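Local coordinates for xylose isomerase domain protein TIM barrel (Planctomyces limnophilus, PDB 3TVA) that probably acts as an isomerase of the xylose isomerase-like TIM-barrel family and binds a magnesium ion, at residues M240-T245 against L283-I287. Numbering follows the deposited sequence.
Sequences MEAYLT and LRKKI
Leu283 lies across Leu244 at about a right angle, its CB 3.6 Å from Leu244 CD2. Leu283 CD1 sits between Leu244 CD2 and, in the conformer modelled here, the CG methylene of the selenomethionine at Met240, while CD2 lies against the carboxylate end of Glu241. One turn on, Ile287 points CD1 at Leu244 CB from 3.7 Å; with CG1 anti to the carbonyl carbon (chi1 -56°), the extended branch carries this methyl across to the other helix. Trp11 touches both Leu244 and Ile287 and so extends the apolar patch beyond the two helices. Helix 240-249 comes after strand 207-216 and its hairpin partner 229-231, helix 266-287 after strand 256-258, and the two are neighbours in the outer helical layer of the TIM barrel; the axes of the two short segments approach to 10.7 Å and cross at -49°. Farther out, in one of two conformers of Thr245, its OG1 also borders Ile287 CD1. At the polar edge Glu241, its CG anti to the backbone N (chi1 -178°), stretches over Leu283 CD2 to a salt bridge, OE1 taking Lys286 NZ on its syn lone pair at 2.6 Å. With an alanine in place of Glu241, the Lys286 ammonium is likely to lose this mate and Leu283 CD2 part of its cover. The extended Lys286 chain crosses the Glu241 side chain at about a right angle, its CE 3.3 Å from Glu241 OE1.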
HETATM    1  N   MSE A 240      -6.300   4.737 -15.986  0.58 27.52           N
HETATM    2  CA  MSE A 240      -5.146   3.837 -15.957  0.58 24.53           C
HETATM    3  C   MSE A 240      -4.027   4.229 -16.927  0.58 24.46           C
HETATM    4  O   MSE A 240      -2.850   4.191 -16.572  0.58 23.87           O
HETATM    5  CB  MSE A 240      -5.583   2.390 -16.191  0.58 22.88           C
HETATM    6  CG  MSE A 240      -4.739   1.340 -15.453  0.58 25.64           C
HETATM    7 SE   MSE A 240      -4.404   1.659 -13.527  0.58 46.47          SE
HETATM    8  CE  MSE A 240      -6.172   2.274 -12.951  0.58 46.61           C
ATOM      9  N   GLU A 241      -4.387   4.612 -18.145  1.00 24.38           N
ATOM     10  CA  GLU A 241      -3.378   5.061 -19.098  1.00 24.06           C
ATOM     11  C   GLU A 241      -2.731   6.374 -18.638  1.00 20.33           C
ATOM     12  O   GLU A 241      -1.510   6.539 -18.727  1.00 23.35           O
ATOM     13  CB  GLU A 241      -3.940   5.171 -20.531  1.00 25.47           C
ATOM     14  CG  GLU A 241      -2.883   5.595 -21.513  1.00 32.61           C
ATOM     15  CD  GLU A 241      -3.120   5.074 -22.916  1.00 44.94           C
ATOM     16  OE1 GLU A 241      -2.160   5.120 -23.720  1.00 42.50           O
ATOM     17  OE2 GLU A 241      -4.255   4.626 -23.216  1.00 52.17           O
ATOM     18  N   ALA A 242      -3.541   7.294 -18.114  1.00 20.60           N
ATOM     19  CA  ALA A 242      -3.012   8.538 -17.547  1.00 22.14           C
ATOM     20  C   ALA A 242      -2.053   8.289 -16.370  1.00 23.73           C
ATOM     21  O   ALA A 242      -1.007   8.932 -16.249  1.00 21.35           O
ATOM     22  CB  ALA A 242      -4.159   9.457 -17.126  1.00 21.89           C
ATOM     23  N   TYR A 243      -2.418   7.339 -15.514  1.00 20.04           N
ATOM     24  CA  TYR A 243      -1.626   6.975 -14.344  1.00 18.85           C
ATOM     25  C   TYR A 243      -0.279   6.360 -14.747  1.00 19.77           C
ATOM     26  O   TYR A 243       0.773   6.797 -14.284  1.00 19.03           O
ATOM     27  CB  TYR A 243      -2.442   5.980 -13.506  1.00 18.43           C
ATOM     28  CG  TYR A 243      -1.807   5.428 -12.240  1.00 20.96           C
ATOM     29  CD1 TYR A 243      -1.133   6.247 -11.348  1.00 18.74           C
ATOM     30  CD2 TYR A 243      -1.942   4.078 -11.915  1.00 23.25           C
ATOM     31  CE1 TYR A 243      -0.575   5.729 -10.175  1.00 22.26           C
ATOM     32  CE2 TYR A 243      -1.392   3.551 -10.750  1.00 22.48           C
ATOM     33  CZ  TYR A 243      -0.715   4.384  -9.879  1.00 23.92           C
ATOM     34  OH  TYR A 243      -0.185   3.869  -8.704  1.00 22.98           O
ATOM     35  N   LEU A 244      -0.321   5.342 -15.608  1.00 17.46           N
ATOM     36  CA  LEU A 244       0.892   4.678 -16.063  1.00 16.40           C
ATOM     37  C   LEU A 244       1.823   5.582 -16.894  1.00 20.58           C
ATOM     38  O   LEU A 244       3.040   5.496 -16.756  1.00 19.39           O
ATOM     39  CB  LEU A 244       0.571   3.399 -16.826  1.00 18.46           C
ATOM     40  CG  LEU A 244       0.583   2.107 -15.997  1.00 25.98           C
ATOM     41  CD1 LEU A 244      -0.359   2.221 -14.840  1.00 22.16           C
ATOM     42  CD2 LEU A 244       0.238   0.873 -16.856  1.00 24.97           C
ATOM     43  N   THR A 245       1.246   6.433 -17.736  0.61 20.05           N
ATOM     44  CA  THR A 245       2.059   7.311 -18.561  0.61 19.24           C
ATOM     45  C   THR A 245       2.756   8.347 -17.674  0.61 19.85           C
ATOM     46  O   THR A 245       3.902   8.709 -17.918  0.61 20.20           O
ATOM     47  CB  THR A 245       1.225   7.983 -19.681  0.61 17.81           C
ATOM     48  OG1 THR A 245       0.384   6.999 -20.314  0.61 19.97           O
ATOM     49  CG2 THR A 245       2.124   8.594 -20.719  0.61 16.68           C
ATOM     50  N   LEU A 283      -0.737  -2.067 -21.557  1.00 22.13           N
ATOM     51  CA  LEU A 283      -0.240  -0.707 -21.355  1.00 23.32           C
ATOM     52  C   LEU A 283       1.280  -0.693 -21.169  1.00 26.42           C
ATOM     53  O   LEU A 283       1.964   0.207 -21.662  1.00 25.77           O
ATOM     54  CB  LEU A 283      -0.944  -0.018 -20.176  1.00 22.35           C
ATOM     55  CG  LEU A 283      -2.429   0.326 -20.380  1.00 25.08           C
ATOM     56  CD1 LEU A 283      -3.045   0.781 -19.061  1.00 24.53           C
ATOM     57  CD2 LEU A 283      -2.614   1.395 -21.458  1.00 27.57           C
ATOM     58  N   ARG A 284       1.811  -1.699 -20.477  1.00 23.87           N
ATOM     59  CA  ARG A 284       3.256  -1.819 -20.329  1.00 25.84           C
ATOM     60  C   ARG A 284       3.931  -1.960 -21.682  1.00 26.61           C
ATOM     61  O   ARG A 284       4.952  -1.333 -21.933  1.00 24.09           O
ATOM     62  CB  ARG A 284       3.634  -3.018 -19.452  1.00 26.60           C
ATOM     63  CG  ARG A 284       5.142  -3.149 -19.202  1.00 24.38           C
ATOM     64  CD  ARG A 284       5.433  -4.317 -18.257  1.00 25.47           C
ATOM     65  NE  ARG A 284       5.115  -5.592 -18.897  1.00 26.43           N
ATOM     66  CZ  ARG A 284       5.047  -6.763 -18.267  1.00 29.80           C
ATOM     67  NH1 ARG A 284       5.270  -6.831 -16.956  1.00 25.34           N
ATOM     68  NH2 ARG A 284       4.754  -7.873 -18.951  1.00 27.84           N
ATOM     69  N   LYS A 285       3.361  -2.790 -22.553  1.00 25.44           N
ATOM     70  CA  LYS A 285       3.933  -3.010 -23.875  1.00 26.52           C
ATOM     71  C   LYS A 285       3.931  -1.723 -24.698  1.00 29.52           C
ATOM     72  O   LYS A 285       4.873  -1.438 -25.438  1.00 33.00           O
ATOM     73  CB  LYS A 285       3.159  -4.102 -24.616  1.00 27.39           C
ATOM     74  CG  LYS A 285       3.678  -4.397 -26.016  1.00 35.54           C
ATOM     75  CD  LYS A 285       2.855  -5.507 -26.657  1.00 42.67           C
ATOM     76  CE  LYS A 285       3.074  -5.583 -28.166  0.69 48.24           C
ATOM     77  NZ  LYS A 285       4.442  -6.050 -28.513  0.69 51.35           N
ATOM     78  N   LYS A 286       2.863  -0.949 -24.565  1.00 28.50           N
ATOM     79  CA  LYS A 286       2.758   0.331 -25.251  1.00 30.86           C
ATOM     80  C   LYS A 286       3.714   1.382 -24.678  1.00 33.69           C
ATOM     81  O   LYS A 286       4.445   2.034 -25.421  1.00 32.88           O
ATOM     82  CB  LYS A 286       1.319   0.843 -25.170  1.00 33.18           C
ATOM     83  CG  LYS A 286       1.074   2.138 -25.924  1.00 38.06           C
ATOM     84  CD  LYS A 286      -0.306   2.694 -25.613  1.00 39.07           C
ATOM     85  CE  LYS A 286      -0.567   3.978 -26.404  1.00 40.00           C
ATOM     86  NZ  LYS A 286      -1.977   4.447 -26.255  1.00 36.10           N
ATOM     87  N   ILE A 287       3.664   1.579 -23.361  1.00 30.97           N
ATOM     88  CA  ILE A 287       4.434   2.643 -22.712  1.00 30.87           C
ATOM     89  C   ILE A 287       5.904   2.323 -22.407  1.00 34.61           C
ATOM     90  O   ILE A 287       6.790   3.133 -22.675  1.00 31.71           O
ATOM     91  CB  ILE A 287       3.745   3.077 -21.409  1.00 25.85           C
ATOM     92  CG1 ILE A 287       2.307   3.508 -21.695  1.00 23.07           C
ATOM     93  CG2 ILE A 287       4.513   4.200 -20.719  1.00 23.67           C
ATOM     94  CD1 ILE A 287       1.459   3.624 -20.420  1.00 20.43           C
TER